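Prefoldin beta subunit 1 (Thermococcus sp., PDB 2ZQM) acts as a subunit of an archaeal molecular chaperone that stabilizes a range of proteins and seems to serve ATP-independent de novo protein folding. Local coordinates at residues E16-Q21 and E98-L103; K41-I46 and K70-L75; L34-A39 and E80-R85. One frame throughout, in Å; residues are numbered along the deposited sequence.

Contact 1 (E16-Q21 and E98-L103)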
loop_
_atom_site.group_PDB
_atom_site.type_symbol
_atom_site.label_atom_id
_atom_site.label_comp_id
_atom_site.label_asym_id
_atom_site.label_seq_id
_atom_site.Cartn_x
_atom_site.Cartn_y
_atom_site.Cartn_z
ATOM N N GLU A 16 5.516 -3.505 -28.151
ATOM C CA GLU A 16 5.719 -2.923 -26.829
ATOM C C GLU A 16 4.394 -2.835 -26.054
ATOM O O GLU A 16 4.376 -3.005 -24.838
ATOM C CB GLU A 16 6.339 -1.529 -26.960
ATOM C CG GLU A 16 6.466 -0.790 -25.637
ATOM C CD GLU A 16 7.209 0.527 -25.779
ATOM O OE1 GLU A 16 8.443 0.495 -25.956
ATOM O OE2 GLU A 16 6.555 1.591 -25.726
ATOM N N SER A 17 3.289 -2.553 -26.748
ATOM C CA SER A 17 1.990 -2.481 -26.076
ATOM C C SER A 17 1.626 -3.861 -25.529
ATOM O O SER A 17 1.118 -3.982 -24.410
ATOM C CB SER A 17 0.906 -1.997 -27.047
ATOM O OG SER A 17 1.176 -0.663 -27.479
ATOM N N TYR A 18 1.872 -4.901 -26.319
ATOM C CA TYR A 18 1.591 -6.263 -25.877
ATOM C C TYR A 18 2.467 -6.627 -24.680
ATOM O O TYR A 18 2.028 -7.320 -23.763
ATOM C CB TYR A 18 1.879 -7.272 -26.991
ATOM C CG TYR A 18 0.817 -7.376 -28.075
ATOM C CD1 TYR A 18 -0.550 -7.306 -27.764
ATOM C CD2 TYR A 18 1.179 -7.663 -29.393
ATOM C CE1 TYR A 18 -1.526 -7.532 -28.748
ATOM C CE2 TYR A 18 0.217 -7.893 -30.376
ATOM C CZ TYR A 18 -1.127 -7.829 -30.052
ATOM O OH TYR A 18 -2.059 -8.084 -31.038
ATOM N N GLN A 19 3.720 -6.185 -24.704
ATOM C CA GLN A 19 4.633 -6.491 -23.603
ATOM C C GLN A 19 4.132 -5.877 -22.313
ATOM O O GLN A 19 4.190 -6.510 -21.266
ATOM C CB GLN A 19 6.038 -5.985 -23.922
ATOM C CG GLN A 19 6.775 -6.868 -24.934
ATOM C CD GLN A 19 8.003 -6.186 -25.519
ATOM O OE1 GLN A 19 8.861 -6.831 -26.131
ATOM N NE2 GLN A 19 8.084 -4.874 -25.348
ATOM N N GLN A 20 3.640 -4.641 -22.388
ATOM C CA GLN A 20 3.118 -3.983 -21.201
ATOM C C GLN A 20 1.850 -4.712 -20.745
ATOM O O GLN A 20 1.636 -4.914 -19.550
ATOM C CB GLN A 20 2.818 -2.514 -21.497
ATOM C CG GLN A 20 4.045 -1.720 -21.965
ATOM C CD GLN A 20 3.692 -0.332 -22.465
ATOM O OE1 GLN A 20 2.528 -0.032 -22.722
ATOM N NE2 GLN A 20 4.701 0.519 -22.623
ATOM N N GLN A 21 1.011 -5.112 -21.699
ATOM C CA GLN A 21 -0.215 -5.833 -21.382
ATOM C C GLN A 21 0.120 -7.177 -20.713
ATOM O O GLN A 21 -0.531 -7.576 -19.747
ATOM C CB GLN A 21 -1.032 -6.042 -22.664
ATOM C CG GLN A 21 -1.735 -4.773 -23.170
ATOM C CD GLN A 21 -2.200 -4.877 -24.623
ATOM O OE1 GLN A 21 -2.398 -5.973 -25.141
ATOM N NE2 GLN A 21 -2.382 -3.731 -25.282
ATOM N N GLU A 98 1.680 -15.893 -27.507
ATOM C CA GLU A 98 1.587 -16.298 -28.902
ATOM C C GLU A 98 1.547 -15.079 -29.814
ATOM O O GLU A 98 2.139 -15.086 -30.892
ATOM C CB GLU A 98 0.351 -17.169 -29.130
ATOM C CG GLU A 98 0.184 -17.679 -30.569
ATOM C CD GLU A 98 1.405 -18.446 -31.087
ATOM O OE1 GLU A 98 1.981 -19.253 -30.324
ATOM O OE2 GLU A 98 1.782 -18.249 -32.263
ATOM N N LYS A 99 0.844 -14.033 -29.404
ATOM C CA LYS A 99 0.801 -12.832 -30.239
ATOM C C LYS A 99 2.185 -12.200 -30.311
ATOM O O LYS A 99 2.597 -11.717 -31.371
ATOM C CB LYS A 99 -0.192 -11.816 -29.686
ATOM C CG LYS A 99 -1.638 -12.275 -29.747
ATOM C CD LYS A 99 -2.523 -11.278 -29.034
ATOM C CE LYS A 99 -3.984 -11.600 -29.211
ATOM N NZ LYS A 99 -4.797 -10.554 -28.533
ATOM N N LEU A 100 2.900 -12.202 -29.184
ATOM C CA LEU A 100 4.249 -11.642 -29.133
ATOM C C LEU A 100 5.187 -12.453 -30.022
ATOM O O LEU A 100 6.054 -11.896 -30.700
ATOM C CB LEU A 100 4.770 -11.623 -27.691
ATOM C CG LEU A 100 4.156 -10.534 -26.795
ATOM C CD1 LEU A 100 4.472 -10.811 -25.322
ATOM C CD2 LEU A 100 4.688 -9.179 -27.225
ATOM N N LYS A 101 5.005 -13.770 -30.023
ATOM C CA LYS A 101 5.824 -14.664 -30.844
ATOM C C LYS A 101 5.572 -14.384 -32.326
ATOM O O LYS A 101 6.501 -14.198 -33.114
ATOM C CB LYS A 101 5.471 -16.123 -30.530
ATOM C CG LYS A 101 6.138 -17.153 -31.435
ATOM C CD LYS A 101 5.739 -18.576 -31.030
ATOM C CE LYS A 101 6.331 -19.623 -31.973
ATOM N NZ LYS A 101 5.962 -21.027 -31.606
ATOM N N GLU A 102 4.302 -14.358 -32.701
ATOM C CA GLU A 102 3.940 -14.111 -34.082
ATOM C C GLU A 102 4.321 -12.715 -34.569
ATOM O O GLU A 102 4.789 -12.554 -35.695
ATOM C CB GLU A 102 2.448 -14.352 -34.269
ATOM C CG GLU A 102 2.072 -15.826 -34.171
ATOM C CD GLU A 102 0.580 -16.054 -34.280
ATOM O OE1 GLU A 102 -0.114 -15.169 -34.832
ATOM O OE2 GLU A 102 0.104 -17.119 -33.826
ATOM N N LEU A 103 4.140 -11.699 -33.735
ATOM C CA LEU A 103 4.487 -10.353 -34.171
ATOM C C LEU A 103 6.007 -10.188 -34.257
ATOM O O LEU A 103 6.517 -9.489 -35.134
ATOM C CB LEU A 103 3.882 -9.306 -33.223
ATOM C CG LEU A 103 4.067 -7.833 -33.612
ATOM C CD1 LEU A 103 3.571 -7.569 -35.030
ATOM C CD2 LEU A 103 3.307 -6.965 -32.607
#
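Tyr18 reaches across from helix 6-47 and meets three side chains of residues 98-103: Lys99, Leu100 and Leu103. The CB of Tyr18 is 3.4 Å from Leu100 CD2, a tight carbon-carbon approach. The CB of Leu100 leaves its helix to the side, and the CD2 branch brings the side chain to Tyr18. Beyond CB the ring meets Leu103 at its edge and Lys99 over one face. CD2 and CE2 of Tyr18 touch the CD2 methyl of Leu103, which sits near the ring plane, 3.9 Å from Tyr18 CD2. On the covered face, Lys99 CB lies 4.3 Å from the centroid of the Tyr18 ring and 21° off the ring normal, a CH-pi contact displaced toward the rim. The Lys99 chain then runs extended, nearly perpendicular to the tyrosine, and brings its CD to 3.9 Å from Tyr18 CZ and 3.8 Å from Tyr18 OH. With CG of Tyr18 beside the backbone N (chi1 -78°), the ring lies where the lysine methylenes can cover it. The two helices are the long arms of the prefoldin antiparallel coiled coil, here well along toward the chain ends, with segment axes 10.0 Å apart at closest approach. Replacing Tyr18 by an alanine would probably leave the Lys99 methylenes and the Leu103 CD2 methyl without the ring they pack against, opening a gap between the arms. Gln19 adds a lesser contact through its CG, 3.9 Å from Leu100 CD2. On helix 6-47, Leu100 also packs on Leu15 and Leu22, and Leu103 on Met11 and Leu15. At its far end Lys99 NZ makes a weak hydrogen bond to a glycerol, probably from the crystallisation liquor.

Contact 2 (K41-I46 and K70-L75)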
loop_
_atom_site.group_PDB
_atom_site.type_symbol
_atom_site.label_atom_id
_atom_site.label_comp_id
_atom_site.label_asym_id
_atom_site.label_seq_id
_atom_site.Cartn_x
_atom_site.Cartn_y
_atom_site.Cartn_z
ATOM N N LYS A 41 -2.554 -23.401 2.071
ATOM C CA LYS A 41 -1.808 -23.567 3.322
ATOM C C LYS A 41 -2.773 -23.547 4.513
ATOM O O LYS A 41 -2.658 -24.343 5.447
ATOM C CB LYS A 41 -0.787 -22.431 3.482
ATOM C CG LYS A 41 0.418 -22.523 2.571
ATOM C CD LYS A 41 1.369 -21.367 2.846
ATOM C CE LYS A 41 2.678 -21.524 2.091
ATOM N NZ LYS A 41 3.596 -20.384 2.377
ATOM N N ALA A 42 -3.725 -22.621 4.480
ATOM C CA ALA A 42 -4.717 -22.516 5.539
ATOM C C ALA A 42 -5.594 -23.775 5.599
ATOM O O ALA A 42 -5.911 -24.268 6.677
ATOM C CB ALA A 42 -5.585 -21.281 5.309
ATOM N N LEU A 43 -6.000 -24.287 4.440
ATOM C CA LEU A 43 -6.838 -25.486 4.401
ATOM C C LEU A 43 -6.079 -26.688 4.950
ATOM O O LEU A 43 -6.629 -27.517 5.683
ATOM C CB LEU A 43 -7.272 -25.792 2.966
ATOM C CG LEU A 43 -7.994 -27.128 2.757
ATOM C CD1 LEU A 43 -9.270 -27.166 3.585
ATOM C CD2 LEU A 43 -8.310 -27.323 1.282
ATOM N N ASP A 44 -4.817 -26.784 4.556
ATOM C CA ASP A 44 -3.949 -27.871 4.987
ATOM C C ASP A 44 -3.927 -27.868 6.517
ATOM O O ASP A 44 -4.142 -28.898 7.158
ATOM C CB ASP A 44 -2.541 -27.641 4.418
ATOM C CG ASP A 44 -1.753 -28.930 4.221
ATOM O OD1 ASP A 44 -0.536 -28.834 3.928
ATOM O OD2 ASP A 44 -2.337 -30.030 4.351
ATOM N N GLU A 45 -3.689 -26.693 7.099
ATOM C CA GLU A 45 -3.635 -26.560 8.542
ATOM C C GLU A 45 -4.949 -26.842 9.234
ATOM O O GLU A 45 -4.975 -27.518 10.260
ATOM C CB GLU A 45 -3.130 -25.165 8.927
ATOM C CG GLU A 45 -3.323 -24.840 10.405
ATOM C CD GLU A 45 -2.254 -23.908 10.960
ATOM O OE1 GLU A 45 -1.600 -23.191 10.168
ATOM O OE2 GLU A 45 -2.079 -23.891 12.197
ATOM N N ILE A 46 -6.053 -26.348 8.688
ATOM C CA ILE A 46 -7.334 -26.592 9.333
ATOM C C ILE A 46 -7.699 -28.074 9.227
ATOM O O ILE A 46 -8.269 -28.652 10.146
ATOM C CB ILE A 46 -8.464 -25.720 8.712
ATOM C CG1 ILE A 46 -8.178 -24.235 8.992
ATOM C CG2 ILE A 46 -9.839 -26.139 9.261
ATOM C CD1 ILE A 46 -8.115 -23.875 10.468
ATOM N N LYS A 70 -17.201 -26.587 8.571
ATOM C CA LYS A 70 -17.641 -25.404 7.851
ATOM C C LYS A 70 -16.467 -24.571 7.336
ATOM O O LYS A 70 -16.503 -24.037 6.223
ATOM C CB LYS A 70 -18.543 -24.569 8.751
ATOM C CG LYS A 70 -19.836 -25.279 9.089
ATOM C CD LYS A 70 -20.609 -24.541 10.174
ATOM C CE LYS A 70 -21.898 -25.270 10.518
ATOM N NZ LYS A 70 -22.548 -24.694 11.731
ATOM N N ALA A 71 -15.419 -24.452 8.139
ATOM C CA ALA A 71 -14.259 -23.675 7.715
ATOM C C ALA A 71 -13.564 -24.356 6.539
ATOM O O ALA A 71 -13.099 -23.694 5.606
ATOM C CB ALA A 71 -13.300 -23.516 8.876
ATOM N N VAL A 72 -13.482 -25.678 6.598
ATOM C CA VAL A 72 -12.859 -26.463 5.535
ATOM C C VAL A 72 -13.648 -26.235 4.241
ATOM O O VAL A 72 -13.073 -25.944 3.204
ATOM C CB VAL A 72 -12.859 -27.971 5.910
ATOM C CG1 VAL A 72 -12.572 -28.859 4.672
ATOM C CG2 VAL A 72 -11.793 -28.219 6.975
ATOM N N ALA A 73 -14.970 -26.323 4.322
ATOM C CA ALA A 73 -15.815 -26.134 3.147
ATOM C C ALA A 73 -15.628 -24.755 2.528
ATOM O O ALA A 73 -15.473 -24.632 1.320
ATOM C CB ALA A 73 -17.277 -26.346 3.517
ATOM N N GLU A 74 -15.644 -23.721 3.365
ATOM C CA GLU A 74 -15.480 -22.362 2.880
ATOM C C GLU A 74 -14.101 -22.156 2.253
ATOM O O GLU A 74 -13.967 -21.395 1.303
ATOM C CB GLU A 74 -15.729 -21.369 4.024
ATOM C CG GLU A 74 -17.199 -21.310 4.448
ATOM C CD GLU A 74 -17.458 -20.375 5.620
ATOM O OE1 GLU A 74 -17.033 -19.206 5.555
ATOM O OE2 GLU A 74 -18.098 -20.808 6.604
ATOM N N LEU A 75 -13.084 -22.836 2.773
ATOM C CA LEU A 75 -11.737 -22.720 2.219
ATOM C C LEU A 75 -11.676 -23.466 0.885
ATOM O O LEU A 75 -11.031 -23.016 -0.050
ATOM C CB LEU A 75 -10.694 -23.288 3.187
ATOM C CG LEU A 75 -10.176 -22.273 4.207
ATOM C CD1 LEU A 75 -9.445 -23.009 5.337
ATOM C CD2 LEU A 75 -9.265 -21.287 3.511
#
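This is an apolar contact, mostly between side chains, that joins the two coiled-coil arms close to the end where they are linked through the strands 55-59 and 62-66. Leu75 lies across from the turn holding Ala42, Leu43 and Ile46: its CD1 rests on the backbone at 3.7 Å from Leu43 CA, while its CD2 turns to Ala42 CB. With CG beside its own backbone N (chi1 -88°), both methyls of Leu75 reach the facing helix. Leu43 answers from the flank, its CD1 3.9 Å from Val72 CG1 and 4.2 Å from Leu75 CB. The other branch of Val72 serves Ile46: the two CG2 methyls, Ile46 CG2 and Val72 CG2, are 3.7 Å apart, the side chains lying alongside and pointing opposite ways. Ile46 CG1 lies 4.1 Å from Leu75 CD1. Leu62 of the second subunit packs on Ile46, Ala71 and Leu75, and Lys57 of that subunit forms a salt bridge with Glu45, tying this end of the arms to the assembly. Between the two segments themselves, adhesion rests on shape and hydrophobic burial, with charged groups kept to the periphery.

Contact 3 (L34-A39 and E80-R85); sequences LELTEA and ETLEVR
Leu36 and Leu82 face each other where the two helices come together antiparallel, their segment axes 9.5 Å apart at closest approach and 154° between their directions; the CA atoms of this pair are 6.0 Å apart. The two leucines overlap side by side, each directed at the other's helix. Leu82 reaches over the facing backbone, its CD1 3.8 Å from Leu36 CA, while Leu36 CD1 comes to 3.9 Å from Leu82 CB. The leucines differ in their first torsion: CG of Leu36 is anti to its backbone N (chi1 177°), which carries its methyls past Leu82 to Glu83, whereas CG of Leu82 lies beside the backbone N. Both methyls of Leu36 rest on the Glu83 methylene, CD1 and CD2 each 3.8 Å from Glu83 CG, a glutamate used here through its aliphatic part. On the other flank Glu35 runs transverse to Leu82, with CB and OE1 near the CD2 methyl. Its carboxylate meets Arg85 through water: the water donates to Glu35 OE2 at 3.0 Å and accepts from Arg85 NH2 at 3.3 Å. Directly, Glu35 OE1 and Arg85 NH1 stay 4.5 Å apart, beyond a salt bridge, so any pull between these opposite charges is probably modest. The leucine packing is thus flanked by polar groups, as in a coiled coil. Along the arms the packing continues: Leu36 also packs on Ile79 and Leu86 of helix 68-111, Ala39 on Lys78 and Ile79, and Leu82 on Val32 of helix 6-47, while the strands 55-59 and 62-66 join the arms farther on.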
loop_
_atom_site.group_PDB
_atom_site.type_symbol
_atom_site.label_atom_id
_atom_site.label_comp_id
_atom_site.label_asym_id
_atom_site.label_seq_id
_atom_site.Cartn_x
_atom_site.Cartn_y
_atom_site.Cartn_z
ATOM N N LEU A 34 -0.645 -16.123 -5.340
ATOM C CA LEU A 34 -0.235 -15.930 -3.953
ATOM C C LEU A 34 -1.413 -16.225 -3.022
ATOM O O LEU A 34 -1.269 -16.924 -2.017
ATOM C CB LEU A 34 0.255 -14.503 -3.746
ATOM C CG LEU A 34 0.564 -14.114 -2.301
ATOM C CD1 LEU A 34 1.499 -15.148 -1.659
ATOM C CD2 LEU A 34 1.188 -12.728 -2.286
ATOM N N GLU A 35 -2.577 -15.682 -3.363
ATOM C CA GLU A 35 -3.774 -15.906 -2.583
ATOM C C GLU A 35 -4.122 -17.384 -2.569
ATOM O O GLU A 35 -4.566 -17.920 -1.547
ATOM C CB GLU A 35 -4.950 -15.140 -3.181
ATOM C CG GLU A 35 -4.936 -13.656 -2.928
ATOM C CD GLU A 35 -6.083 -12.952 -3.635
ATOM O OE1 GLU A 35 -7.250 -13.367 -3.435
ATOM O OE2 GLU A 35 -5.817 -11.993 -4.386
ATOM N N LEU A 36 -3.921 -18.045 -3.702
ATOM C CA LEU A 36 -4.242 -19.465 -3.796
ATOM C C LEU A 36 -3.303 -20.277 -2.899
ATOM O O LEU A 36 -3.721 -21.223 -2.230
ATOM C CB LEU A 36 -4.132 -19.934 -5.244
ATOM C CG LEU A 36 -4.362 -21.420 -5.508
ATOM C CD1 LEU A 36 -5.760 -21.813 -5.033
ATOM C CD2 LEU A 36 -4.186 -21.698 -7.000
ATOM N N THR A 37 -2.034 -19.893 -2.876
ATOM C CA THR A 37 -1.060 -20.601 -2.054
ATOM C C THR A 37 -1.406 -20.431 -0.584
ATOM O O THR A 37 -1.354 -21.389 0.184
ATOM C CB THR A 37 0.363 -20.079 -2.319
ATOM O OG1 THR A 37 0.705 -20.335 -3.687
ATOM C CG2 THR A 37 1.371 -20.782 -1.409
ATOM N N GLU A 38 -1.761 -19.216 -0.189
ATOM C CA GLU A 38 -2.123 -18.960 1.193
ATOM C C GLU A 38 -3.375 -19.747 1.585
ATOM O O GLU A 38 -3.441 -20.333 2.674
ATOM C CB GLU A 38 -2.363 -17.466 1.398
ATOM C CG GLU A 38 -1.187 -16.593 0.967
ATOM C CD GLU A 38 -1.519 -15.104 0.968
ATOM O OE1 GLU A 38 -2.672 -14.739 0.624
ATOM O OE2 GLU A 38 -0.620 -14.294 1.294
ATOM N N ALA A 39 -4.368 -19.776 0.702
ATOM C CA ALA A 39 -5.602 -20.506 1.003
ATOM C C ALA A 39 -5.343 -22.006 1.154
ATOM O O ALA A 39 -5.910 -22.658 2.037
ATOM C CB ALA A 39 -6.644 -20.259 -0.086
ATOM N N GLU A 80 -11.365 -23.236 -4.949
ATOM C CA GLU A 80 -12.032 -23.561 -6.210
ATOM C C GLU A 80 -12.106 -22.289 -7.041
ATOM O O GLU A 80 -11.716 -22.269 -8.211
ATOM C CB GLU A 80 -13.440 -24.102 -5.927
ATOM C CG GLU A 80 -14.375 -24.096 -7.157
ATOM C CD GLU A 80 -15.825 -24.344 -6.796
ATOM O OE1 GLU A 80 -16.111 -24.623 -5.607
ATOM O OE2 GLU A 80 -16.683 -24.268 -7.710
ATOM N N THR A 81 -12.586 -21.215 -6.418
ATOM C CA THR A 81 -12.727 -19.925 -7.084
ATOM C C THR A 81 -11.421 -19.377 -7.641
ATOM O O THR A 81 -11.362 -18.939 -8.792
ATOM C CB THR A 81 -13.329 -18.872 -6.128
ATOM O OG1 THR A 81 -14.682 -19.234 -5.826
ATOM C CG2 THR A 81 -13.310 -17.480 -6.765
ATOM N N LEU A 82 -10.380 -19.384 -6.816
ATOM C CA LEU A 82 -9.081 -18.883 -7.231
ATOM C C LEU A 82 -8.491 -19.698 -8.375
ATOM O O LEU A 82 -7.823 -19.151 -9.253
ATOM C CB LEU A 82 -8.131 -18.876 -6.027
ATOM C CG LEU A 82 -8.450 -17.782 -5.001
ATOM C CD1 LEU A 82 -7.724 -18.050 -3.677
ATOM C CD2 LEU A 82 -8.050 -16.439 -5.574
ATOM N N GLU A 83 -8.712 -21.008 -8.370
ATOM C CA GLU A 83 -8.188 -21.824 -9.457
ATOM C C GLU A 83 -8.898 -21.519 -10.774
ATOM O O GLU A 83 -8.277 -21.539 -11.835
ATOM C CB GLU A 83 -8.284 -23.309 -9.100
ATOM C CG GLU A 83 -7.325 -23.642 -7.938
ATOM C CD GLU A 83 -7.238 -25.110 -7.585
ATOM O OE1 GLU A 83 -8.146 -25.889 -7.957
ATOM O OE2 GLU A 83 -6.251 -25.480 -6.910
ATOM N N VAL A 84 -10.196 -21.232 -10.715
ATOM C CA VAL A 84 -10.922 -20.894 -11.939
ATOM C C VAL A 84 -10.341 -19.575 -12.467
ATOM O O VAL A 84 -10.122 -19.412 -13.670
ATOM C CB VAL A 84 -12.439 -20.680 -11.684
ATOM C CG1 VAL A 84 -13.093 -20.043 -12.923
ATOM C CG2 VAL A 84 -13.124 -22.013 -11.399
ATOM N N ARG A 85 -10.087 -18.638 -11.558
ATOM C CA ARG A 85 -9.551 -17.340 -11.946
ATOM C C ARG A 85 -8.143 -17.477 -12.482
ATOM O O ARG A 85 -7.781 -16.838 -13.457
ATOM C CB ARG A 85 -9.557 -16.380 -10.756
ATOM C CG ARG A 85 -10.948 -15.959 -10.305
ATOM C CD ARG A 85 -10.855 -14.979 -9.155
ATOM N NE ARG A 85 -10.059 -13.815 -9.535
ATOM C CZ ARG A 85 -9.442 -13.031 -8.658
ATOM N NH1 ARG A 85 -9.540 -13.294 -7.358
ATOM N NH2 ARG A 85 -8.716 -12.002 -9.078
HETATM O O HOH W 1 -6.579 -10.667 -7.021
#

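How the contacts relate
All three contacts join helix 6-47 to helix 68-111, as successive levels of one antiparallel coiled coil. Contact 3 is the buried one, contact 2 is partly buried, and contact 1 lies at the surface. Contacts 2 and 3 are neighbours, centres 12 Å apart, and touch where Leu75 CD2 packs on Ala39 O at 3.9 Å; contact 1 stands about 39 Å from contact 2, centre to centre, on the other side of the chain's centre. Chemistry follows place: an aromatic ring against lysine methylenes toward the chain ends, leucines edged by a water-linked charged pair midway, and a wholly aliphatic set of leucine, isoleucine, valine and alanine near the strands, where a second subunit also packs.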